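Local atomic coordinates of amidohydrolase (PDB entry 2I5G), a protein that probably acts as a metallodipeptidase of the membrane dipeptidase family, hydrolysing dipeptides on a TIM-barrel scaffold. Residues A[27-32]-A[285-290]; A[94-99]-A[122-127]; A[181-186]-A[233-238]. The protein carries 2 engineered substitutions. All coordinates share one frame; numbering follows the deposited sequence.

Contact 1. Residues A[27-32]-A[285-290]; sequences EDMRKG and RTVGEF
D28, on the last turn of helix 23-31, reaches across to the backbone of V287 and G288 in the 3-10 turn 287-289. Its CB does not point directly at the turn. The first torsion, with CG opposite the backbone N at -154°, swings the carboxylate over instead. CG then lies 3.2 Å from G288 N, and OD1 falls beside the glycine, 3.4 Å from G288 CA. OD2 makes the bond: G288 N donates to D28 OD2 at 2.8 Å with an N-H...O angle of 155°, approaching from well above the carboxylate plane rather than within it. The same OD2 accepts from the side-chain amide of Q252, whose own oxygen takes V287 N, so two neighbouring N-H groups of the turn are satisfied, one directly and one through Q252.

The carbonyl of G288 is taken by K31: NZ donates to G288 O at 3.2 Å, lying above the carbonyl plane; a bend at the end of the lysine chain carries the ammonium there. V287 CG1 packs 3.9 Å from M29 CA, and G32 CA comes within 3.7 Å of G288 O. Within a fold of the TIM-barrel clan, helix 23-31 belongs to the beta-alpha-beta crossover between parallel strands 13-17 and 36-40, and here its C-terminal end is joined to the loop that leads into helix 291-299.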
loop_
_atom_site.group_PDB
_atom_site.type_symbol
_atom_site.label_atom_id
_atom_site.label_comp_id
_atom_site.label_asym_id
_atom_site.label_seq_id
_atom_site.Cartn_x
_atom_site.Cartn_y
_atom_site.Cartn_z
ATOM N N GLU A 27 -10.217 -13.628 33.065
ATOM C CA GLU A 27 -10.685 -13.506 34.437
ATOM C C GLU A 27 -10.583 -12.075 34.972
ATOM O O GLU A 27 -11.398 -11.649 35.792
ATOM C CB GLU A 27 -9.900 -14.469 35.328
ATOM C CG GLU A 27 -10.070 -15.917 34.914
ATOM C CD GLU A 27 -9.126 -16.851 35.642
ATOM O OE1 GLU A 27 -9.187 -18.078 35.399
ATOM O OE2 GLU A 27 -8.319 -16.354 36.455
ATOM N N ASP A 28 -9.588 -11.335 34.500
ATOM C CA ASP A 28 -9.390 -9.958 34.939
ATOM C C ASP A 28 -10.457 -9.083 34.279
ATOM O O ASP A 28 -10.808 -8.012 34.785
ATOM C CB ASP A 28 -7.976 -9.486 34.568
ATOM C CG ASP A 28 -7.465 -8.374 35.479
ATOM O OD1 ASP A 28 -7.658 -8.476 36.711
ATOM O OD2 ASP A 28 -6.858 -7.406 34.970
HETATM N N MSE A 29 -10.975 -9.547 33.147
HETATM C CA MSE A 29 -12.022 -8.818 32.452
HETATM C C MSE A 29 -13.279 -8.993 33.289
HETATM O O MSE A 29 -14.089 -8.074 33.439
HETATM C CB MSE A 29 -12.250 -9.391 31.052
HETATM C CG MSE A 29 -11.029 -9.352 30.164
HETATM SE SE MSE A 29 -11.423 -9.848 28.346
HETATM C CE MSE A 29 -10.567 -8.379 27.417
ATOM N N ARG A 30 -13.430 -10.190 33.840
ATOM C CA ARG A 30 -14.573 -10.496 34.676
ATOM C C ARG A 30 -14.468 -9.716 35.987
ATOM O O ARG A 30 -15.454 -9.132 36.447
ATOM C CB ARG A 30 -14.632 -12.000 34.941
ATOM C CG ARG A 30 -15.102 -12.833 33.744
ATOM C CD ARG A 30 -16.606 -12.699 33.529
ATOM N NE ARG A 30 -16.990 -11.357 33.105
ATOM C CZ ARG A 30 -18.085 -10.722 33.515
ATOM N NH1 ARG A 30 -18.918 -11.305 34.371
ATOM N NH2 ARG A 30 -18.350 -9.502 33.065
ATOM N N LYS A 31 -13.275 -9.691 36.576
ATOM C CA LYS A 31 -13.068 -8.959 37.823
ATOM C C LYS A 31 -13.436 -7.482 37.682
ATOM O O LYS A 31 -13.866 -6.849 38.643
ATOM C CB LYS A 31 -11.610 -9.066 38.278
ATOM C CG LYS A 31 -11.280 -8.212 39.500
ATOM C CD LYS A 31 -9.866 -8.487 39.991
ATOM C CE LYS A 31 -9.491 -7.639 41.208
ATOM N NZ LYS A 31 -9.347 -6.185 40.890
ATOM N N GLY A 32 -13.261 -6.934 36.485
ATOM C CA GLY A 32 -13.581 -5.537 36.267
ATOM C C GLY A 32 -15.004 -5.313 35.797
ATOM O O GLY A 32 -15.397 -4.178 35.519
ATOM N N ARG A 285 -4.329 0.472 36.402
ATOM C CA ARG A 285 -3.193 -0.175 35.750
ATOM C C ARG A 285 -3.559 -1.530 35.134
ATOM O O ARG A 285 -2.853 -2.031 34.261
ATOM C CB ARG A 285 -2.059 -0.373 36.760
ATOM C CG ARG A 285 -1.449 0.900 37.290
ATOM C CD ARG A 285 -0.225 1.299 36.483
ATOM N NE ARG A 285 0.433 2.494 37.018
ATOM C CZ ARG A 285 0.962 2.589 38.237
ATOM N NH1 ARG A 285 0.915 1.563 39.075
ATOM N NH2 ARG A 285 1.560 3.713 38.616
ATOM N N THR A 286 -4.645 -2.132 35.603
ATOM C CA THR A 286 -5.086 -3.420 35.073
ATOM C C THR A 286 -6.576 -3.403 34.737
ATOM O O THR A 286 -7.354 -2.635 35.307
ATOM C CB THR A 286 -4.835 -4.572 36.072
ATOM O OG1 THR A 286 -5.534 -4.310 37.293
ATOM C CG2 THR A 286 -3.357 -4.723 36.358
ATOM N N VAL A 287 -6.963 -4.260 33.801
ATOM C CA VAL A 287 -8.349 -4.349 33.379
ATOM C C VAL A 287 -9.256 -4.555 34.586
ATOM O O VAL A 287 -10.307 -3.925 34.699
ATOM C CB VAL A 287 -8.537 -5.514 32.389
ATOM C CG1 VAL A 287 -9.979 -5.565 31.906
ATOM C CG2 VAL A 287 -7.590 -5.342 31.210
ATOM N N GLY A 288 -8.836 -5.428 35.494
ATOM C CA GLY A 288 -9.629 -5.707 36.679
ATOM C C GLY A 288 -9.957 -4.496 37.538
ATOM O O GLY A 288 -10.724 -4.600 38.500
ATOM N N GLU A 289 -9.388 -3.346 37.195
ATOM C CA GLU A 289 -9.632 -2.123 37.953
ATOM C C GLU A 289 -10.608 -1.174 37.273
ATOM O O GLU A 289 -10.842 -0.068 37.765
ATOM C CB GLU A 289 -8.323 -1.381 38.201
ATOM C CG GLU A 289 -7.418 -2.020 39.226
ATOM C CD GLU A 289 -6.174 -1.195 39.460
ATOM O OE1 GLU A 289 -5.281 -1.221 38.590
ATOM O OE2 GLU A 289 -6.096 -0.509 40.507
ATOM N N PHE A 290 -11.175 -1.607 36.147
ATOM C CA PHE A 290 -12.124 -0.793 35.387
ATOM C C PHE A 290 -13.113 -0.024 36.274
ATOM O O PHE A 290 -13.333 1.174 36.078
ATOM C CB PHE A 290 -12.895 -1.675 34.399
ATOM C CG PHE A 290 -12.763 -1.244 32.966
ATOM C CD1 PHE A 290 -13.402 -0.098 32.506
ATOM C CD2 PHE A 290 -11.976 -1.975 32.076
ATOM C CE1 PHE A 290 -13.260 0.316 31.183
ATOM C CE2 PHE A 290 -11.827 -1.570 30.754
ATOM C CZ PHE A 290 -12.470 -0.422 30.306
#

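Contact 2. Residues A[94-99]-A[122-127]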
loop_
_atom_site.group_PDB
_atom_site.type_symbol
_atom_site.label_atom_id
_atom_site.label_comp_id
_atom_site.label_asym_id
_atom_site.label_seq_id
_atom_site.Cartn_x
_atom_site.Cartn_y
_atom_site.Cartn_z
ATOM N N ASN A 94 -5.649 -2.153 11.294
ATOM C CA ASN A 94 -5.083 -1.882 9.981
ATOM C C ASN A 94 -5.965 -2.502 8.902
ATOM O O ASN A 94 -6.449 -3.620 9.056
ATOM C CB ASN A 94 -3.675 -2.470 9.881
ATOM C CG ASN A 94 -2.851 -1.834 8.777
ATOM O OD1 ASN A 94 -3.388 -1.320 7.798
ATOM N ND2 ASN A 94 -1.534 -1.876 8.925
ATOM N N ALA A 95 -6.172 -1.773 7.812
ATOM C CA ALA A 95 -6.977 -2.276 6.707
ATOM C C ALA A 95 -6.118 -3.174 5.820
ATOM O O ALA A 95 -6.620 -3.801 4.888
ATOM C CB ALA A 95 -7.519 -1.118 5.892
ATOM N N HIS A 96 -4.824 -3.237 6.127
ATOM C CA HIS A 96 -3.882 -4.034 5.352
ATOM C C HIS A 96 -4.270 -5.505 5.235
ATOM O O HIS A 96 -3.897 -6.177 4.266
ATOM C CB HIS A 96 -2.479 -3.910 5.942
ATOM C CG HIS A 96 -1.422 -4.569 5.111
ATOM N ND1 HIS A 96 -1.188 -4.223 3.797
ATOM C CD2 HIS A 96 -0.560 -5.575 5.396
ATOM C CE1 HIS A 96 -0.228 -4.988 3.307
ATOM N NE2 HIS A 96 0.170 -5.817 4.257
ATOM N N ALA A 97 -5.021 -6.002 6.217
ATOM C CA ALA A 97 -5.475 -7.391 6.221
ATOM C C ALA A 97 -6.336 -7.687 4.994
ATOM O O ALA A 97 -6.430 -8.838 4.560
ATOM C CB ALA A 97 -6.261 -7.670 7.479
ATOM N N PHE A 98 -6.972 -6.651 4.445
ATOM C CA PHE A 98 -7.799 -6.804 3.248
ATOM C C PHE A 98 -6.903 -6.917 2.020
ATOM O O PHE A 98 -7.370 -7.261 0.930
ATOM C CB PHE A 98 -8.703 -5.588 3.021
ATOM C CG PHE A 98 -9.664 -5.308 4.131
ATOM C CD1 PHE A 98 -10.387 -6.334 4.728
ATOM C CD2 PHE A 98 -9.897 -3.992 4.536
ATOM C CE1 PHE A 98 -11.332 -6.053 5.710
ATOM C CE2 PHE A 98 -10.837 -3.698 5.515
ATOM C CZ PHE A 98 -11.556 -4.727 6.103
ATOM N N GLU A 99 -5.620 -6.613 2.192
ATOM C CA GLU A 99 -4.679 -6.641 1.079
ATOM C C GLU A 99 -5.245 -5.810 -0.085
ATOM O O GLU A 99 -5.571 -4.632 0.103
ATOM C CB GLU A 99 -4.388 -8.090 0.667
ATOM C CG GLU A 99 -3.543 -8.829 1.714
ATOM C CD GLU A 99 -3.132 -10.247 1.311
ATOM O OE1 GLU A 99 -2.397 -10.887 2.101
ATOM O OE2 GLU A 99 -3.535 -10.721 0.223
ATOM N N THR A 122 1.723 4.372 9.155
ATOM C CA THR A 122 2.316 4.679 7.856
ATOM C C THR A 122 1.388 4.451 6.660
ATOM O O THR A 122 0.234 4.057 6.823
ATOM C CB THR A 122 3.596 3.863 7.653
ATOM O OG1 THR A 122 3.342 2.500 8.005
ATOM C CG2 THR A 122 4.717 4.406 8.521
ATOM N N GLN A 123 1.899 4.690 5.457
ATOM C CA GLN A 123 1.096 4.532 4.248
ATOM C C GLN A 123 0.579 3.115 3.996
ATOM O O GLN A 123 1.310 2.132 4.112
ATOM C CB GLN A 123 1.872 5.033 3.029
ATOM C CG GLN A 123 1.075 5.027 1.738
ATOM C CD GLN A 123 1.736 5.852 0.647
ATOM O OE1 GLN A 123 1.870 7.071 0.772
ATOM N NE2 GLN A 123 2.157 5.191 -0.430
ATOM N N ASN A 124 -0.699 3.051 3.633
ATOM C CA ASN A 124 -1.438 1.818 3.354
ATOM C C ASN A 124 -1.729 1.768 1.859
ATOM O O ASN A 124 -1.103 2.476 1.071
ATOM C CB ASN A 124 -2.780 1.877 4.091
ATOM C CG ASN A 124 -3.034 0.670 4.936
ATOM O OD1 ASN A 124 -4.022 0.607 5.671
ATOM N ND2 ASN A 124 -2.144 -0.309 4.844
ATOM N N LEU A 125 -2.676 0.920 1.474
ATOM C CA LEU A 125 -3.105 0.868 0.083
ATOM C C LEU A 125 -4.334 1.780 0.051
ATOM O O LEU A 125 -4.740 2.246 -1.012
ATOM C CB LEU A 125 -3.532 -0.543 -0.353
ATOM C CG LEU A 125 -2.499 -1.630 -0.647
ATOM C CD1 LEU A 125 -3.215 -2.867 -1.153
ATOM C CD2 LEU A 125 -1.499 -1.150 -1.674
ATOM N N VAL A 126 -4.915 2.040 1.227
ATOM C CA VAL A 126 -6.112 2.877 1.310
ATOM C C VAL A 126 -5.878 4.325 1.748
ATOM O O VAL A 126 -6.554 5.238 1.277
ATOM C CB VAL A 126 -7.173 2.238 2.239
ATOM C CG1 VAL A 126 -7.360 0.776 1.867
ATOM C CG2 VAL A 126 -6.767 2.370 3.688
ATOM N N GLY A 127 -4.924 4.535 2.642
ATOM C CA GLY A 127 -4.630 5.879 3.102
ATOM C C GLY A 127 -3.250 5.911 3.721
ATOM O O GLY A 127 -2.407 5.080 3.392
#
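N94 and N124 bring their side-chain amides together at the centre of this contact, N94 OD1 lying 3.5 Å from N124 CG. The two groups pass side by side, pointing opposite ways, with their planes turned 45° apart. Next to them the H96 ring stands obliquely to the N124 amide, the two planes differing by 31°. An apolar pair, A95 CB and V126 CG2 at 4.2 Å, adds to the first shell, while the L125 CD1 methyl lies against the carbonyl group of E99, 3.7 Å from E99 C.

One step outward, the N94 amide is held by its own loop. CG sits anti to the backbone N (chi1 -160°), which lets N94 OD1 accept from H96 N at 2.9 Å in an Asx turn, the donor lying above the carbonyl plane. N94 ND2 donates to the carbonyl of V43, so both ends of this amide are engaged. The 3-10 turn 96-98 that follows carries F98 against helices 103-110 and 139-151, and E99 OE1 accepts from F47 N. Across the contact, N124 N donates to G127 O at 2.7 Å, closing the loop on itself, and V126 rests on F140 and I144 of helix 139-151. The same loop also faces the second subunit: N124 O accepts from Q123 NE2 of the second subunit, Q123 NE2 of this chain donates in turn to N124 O of the second subunit, and L125 packs on K266 of the second subunit.

The contact thus joins the loops at the C-terminal ends of neighbouring parallel strands 86-92 and 113-117. Chemically, the N94 oxygen is fixed by H96 N and turned to N124. Because V43 and H96 together define which end of N94 is which, it is the acceptor end, OD1, that faces N124 and the dimer-forming loop.

Contact 3. Residues A[181-186]-A[233-238]; sequences CLPSGL and EYVMNI
Y234 lays its ring alongside P183, the proline CB lying 3.4 Å from Y234 CD2 and 3.4 Å from Y234 CE2. The two side chains point antiparallel, side by side, and the proline meets the ring obliquely. On the same side of the ring, the L186 CD2 methyl rides over the face of the tyrosine, about 4.1 Å above the ring plane and displaced toward the rim, with Y234 CD1 its closest ring atom. With CG anti to the backbone N (chi1 179°), the tyrosine is extended from the helix across the loop, with P183, G185 and L186 all on one side of its ring plane, and its far end reaches G185, where Y234 OH is 3.6 Å from G185 CA.

The loop presents these groups together because it folds back on itself. L186 N donates to P183 O at 3.2 Å, closing a turn close to type I, with S184 and G185 at its corners. P183 and L186 are thereby brought to the same phenol ring. One residue along the helix, V235 adds a second apolar patch, its CG2 branch 4.1 Å from P183 CD, with the two side chains nearly perpendicular.

At the partly exposed margin, the tyrosine hydroxyl has D195 OD1 as its hydrogen-bond partner. A water that donates to G185 O at 2.7 Å also donates, weakly, to Y234 OH and so bridges loop and helix here.

Contact across the pair is otherwise apolar packing. The loop leaves strand 177-181 and heads toward helix 195-203, on which D195 lies; helix 225-239 lies against this loop through Y234 and V235, the latter also packing on V208 and V210 of the neighbouring parallel strand 207-210.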
loop_
_atom_site.group_PDB
_atom_site.type_symbol
_atom_site.label_atom_id
_atom_site.label_comp_id
_atom_site.label_asym_id
_atom_site.label_seq_id
_atom_site.Cartn_x
_atom_site.Cartn_y
_atom_site.Cartn_z
ATOM N N CYS A 181 -7.991 7.565 21.467
ATOM C CA CYS A 181 -7.116 8.711 21.245
ATOM C C CYS A 181 -7.206 9.721 22.384
ATOM O O CYS A 181 -8.022 9.589 23.290
ATOM C CB CYS A 181 -7.479 9.404 19.940
ATOM S SG CYS A 181 -9.098 10.170 20.022
ATOM N N LEU A 182 -6.353 10.732 22.327
ATOM C CA LEU A 182 -6.323 11.762 23.345
ATOM C C LEU A 182 -6.223 13.135 22.705
ATOM O O LEU A 182 -5.727 13.272 21.589
ATOM C CB LEU A 182 -5.146 11.528 24.284
ATOM C CG LEU A 182 -5.369 10.398 25.286
ATOM C CD1 LEU A 182 -4.093 10.135 26.082
ATOM C CD2 LEU A 182 -6.514 10.786 26.209
ATOM N N PRO A 183 -6.687 14.177 23.414
ATOM C CA PRO A 183 -6.662 15.556 22.920
ATOM C C PRO A 183 -5.268 16.163 22.852
ATOM O O PRO A 183 -4.516 16.120 23.824
ATOM C CB PRO A 183 -7.551 16.276 23.918
ATOM C CG PRO A 183 -7.188 15.596 25.191
ATOM C CD PRO A 183 -7.195 14.134 24.798
ATOM N N SER A 184 -4.923 16.730 21.700
ATOM C CA SER A 184 -3.621 17.360 21.542
ATOM C C SER A 184 -3.636 18.716 22.251
ATOM O O SER A 184 -2.620 19.402 22.337
ATOM C CB SER A 184 -3.290 17.528 20.060
ATOM O OG SER A 184 -4.322 18.219 19.394
ATOM N N GLY A 185 -4.808 19.090 22.760
ATOM C CA GLY A 185 -4.945 20.339 23.482
ATOM C C GLY A 185 -4.389 20.175 24.885
ATOM O O GLY A 185 -4.399 21.106 25.688
ATOM N N LEU A 186 -3.907 18.971 25.183
ATOM C CA LEU A 186 -3.319 18.679 26.485
ATOM C C LEU A 186 -1.885 18.180 26.302
ATOM O O LEU A 186 -1.034 18.395 27.159
ATOM C CB LEU A 186 -4.146 17.620 27.215
ATOM C CG LEU A 186 -5.599 17.989 27.499
ATOM C CD1 LEU A 186 -6.301 16.824 28.177
ATOM C CD2 LEU A 186 -5.648 19.230 28.378
ATOM N N GLU A 233 -13.186 14.478 30.199
ATOM C CA GLU A 233 -14.095 15.602 30.355
ATOM C C GLU A 233 -13.765 16.686 29.325
ATOM O O GLU A 233 -14.662 17.368 28.827
ATOM C CB GLU A 233 -14.003 16.137 31.785
ATOM C CG GLU A 233 -14.335 15.060 32.816
ATOM C CD GLU A 233 -13.992 15.447 34.253
ATOM O OE1 GLU A 233 -12.885 15.978 34.491
ATOM O OE2 GLU A 233 -14.828 15.198 35.150
ATOM N N TYR A 234 -12.482 16.823 28.997
ATOM C CA TYR A 234 -12.039 17.806 28.014
ATOM C C TYR A 234 -12.680 17.453 26.680
ATOM O O TYR A 234 -13.211 18.317 25.989
ATOM C CB TYR A 234 -10.512 17.767 27.867
ATOM C CG TYR A 234 -9.934 18.728 26.845
ATOM C CD1 TYR A 234 -9.582 20.029 27.193
ATOM C CD2 TYR A 234 -9.736 18.332 25.524
ATOM C CE1 TYR A 234 -9.042 20.918 26.248
ATOM C CE2 TYR A 234 -9.199 19.208 24.573
ATOM C CZ TYR A 234 -8.853 20.500 24.940
ATOM O OH TYR A 234 -8.307 21.357 23.999
ATOM N N VAL A 235 -12.633 16.170 26.330
ATOM C CA VAL A 235 -13.192 15.695 25.068
ATOM C C VAL A 235 -14.702 15.818 25.043
ATOM O O VAL A 235 -15.279 16.221 24.036
ATOM C CB VAL A 235 -12.804 14.207 24.787
ATOM C CG1 VAL A 235 -13.565 13.680 23.573
ATOM C CG2 VAL A 235 -11.309 14.094 24.538
HETATM N N MSE A 236 -15.345 15.464 26.147
HETATM C CA MSE A 236 -16.794 15.550 26.208
HETATM C C MSE A 236 -17.247 17.001 26.105
HETATM O O MSE A 236 -18.392 17.279 25.751
HETATM C CB MSE A 236 -17.315 14.936 27.504
HETATM C CG MSE A 236 -18.829 14.902 27.574
HETATM SE SE MSE A 236 -19.502 13.943 29.100
HETATM C CE MSE A 236 -19.401 15.382 30.391
ATOM N N ASN A 237 -16.343 17.924 26.414
ATOM C CA ASN A 237 -16.659 19.345 26.339
ATOM C C ASN A 237 -16.808 19.802 24.885
ATOM O O ASN A 237 -17.465 20.808 24.609
ATOM C CB ASN A 237 -15.566 20.162 27.030
ATOM C CG ASN A 237 -15.710 21.659 26.790
ATOM O OD1 ASN A 237 -16.730 22.262 27.124
ATOM N ND2 ASN A 237 -14.679 22.266 26.210
ATOM N N ILE A 238 -16.198 19.060 23.961
ATOM C CA ILE A 238 -16.255 19.386 22.534
ATOM C C ILE A 238 -17.209 18.453 21.799
ATOM O O ILE A 238 -18.069 18.888 21.033
ATOM C CB ILE A 238 -14.860 19.244 21.883
ATOM C CG1 ILE A 238 -13.867 20.169 22.582
ATOM C CG2 ILE A 238 -14.930 19.563 20.395
ATOM C CD1 ILE A 238 -12.433 19.918 22.188
HETATM O O HOH W 1 -5.770 23.322 24.986
#

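How the contacts relate
From the N terminus, the chain first passes 27-32, whose partner 285-290 does not arrive until 253 residues later; contact 1 therefore closes a loop spanning most of the chain and ties the end of helix 23-31 to the loop between helices 256-263 and 291-299. Contacts 2 and 3 are both nested inside it and follow one another in series, so none of the three cross. Contact 2 joins the loops that follow strands 86-92 and 113-117, at the dimer interface. Contact 3 ties the loop after strand 177-181 to helix 225-239. The three sites are separate: their centres lie about 25 to 32 Å apart, with contacts 1 and 2 on opposite sides of the chain's centre.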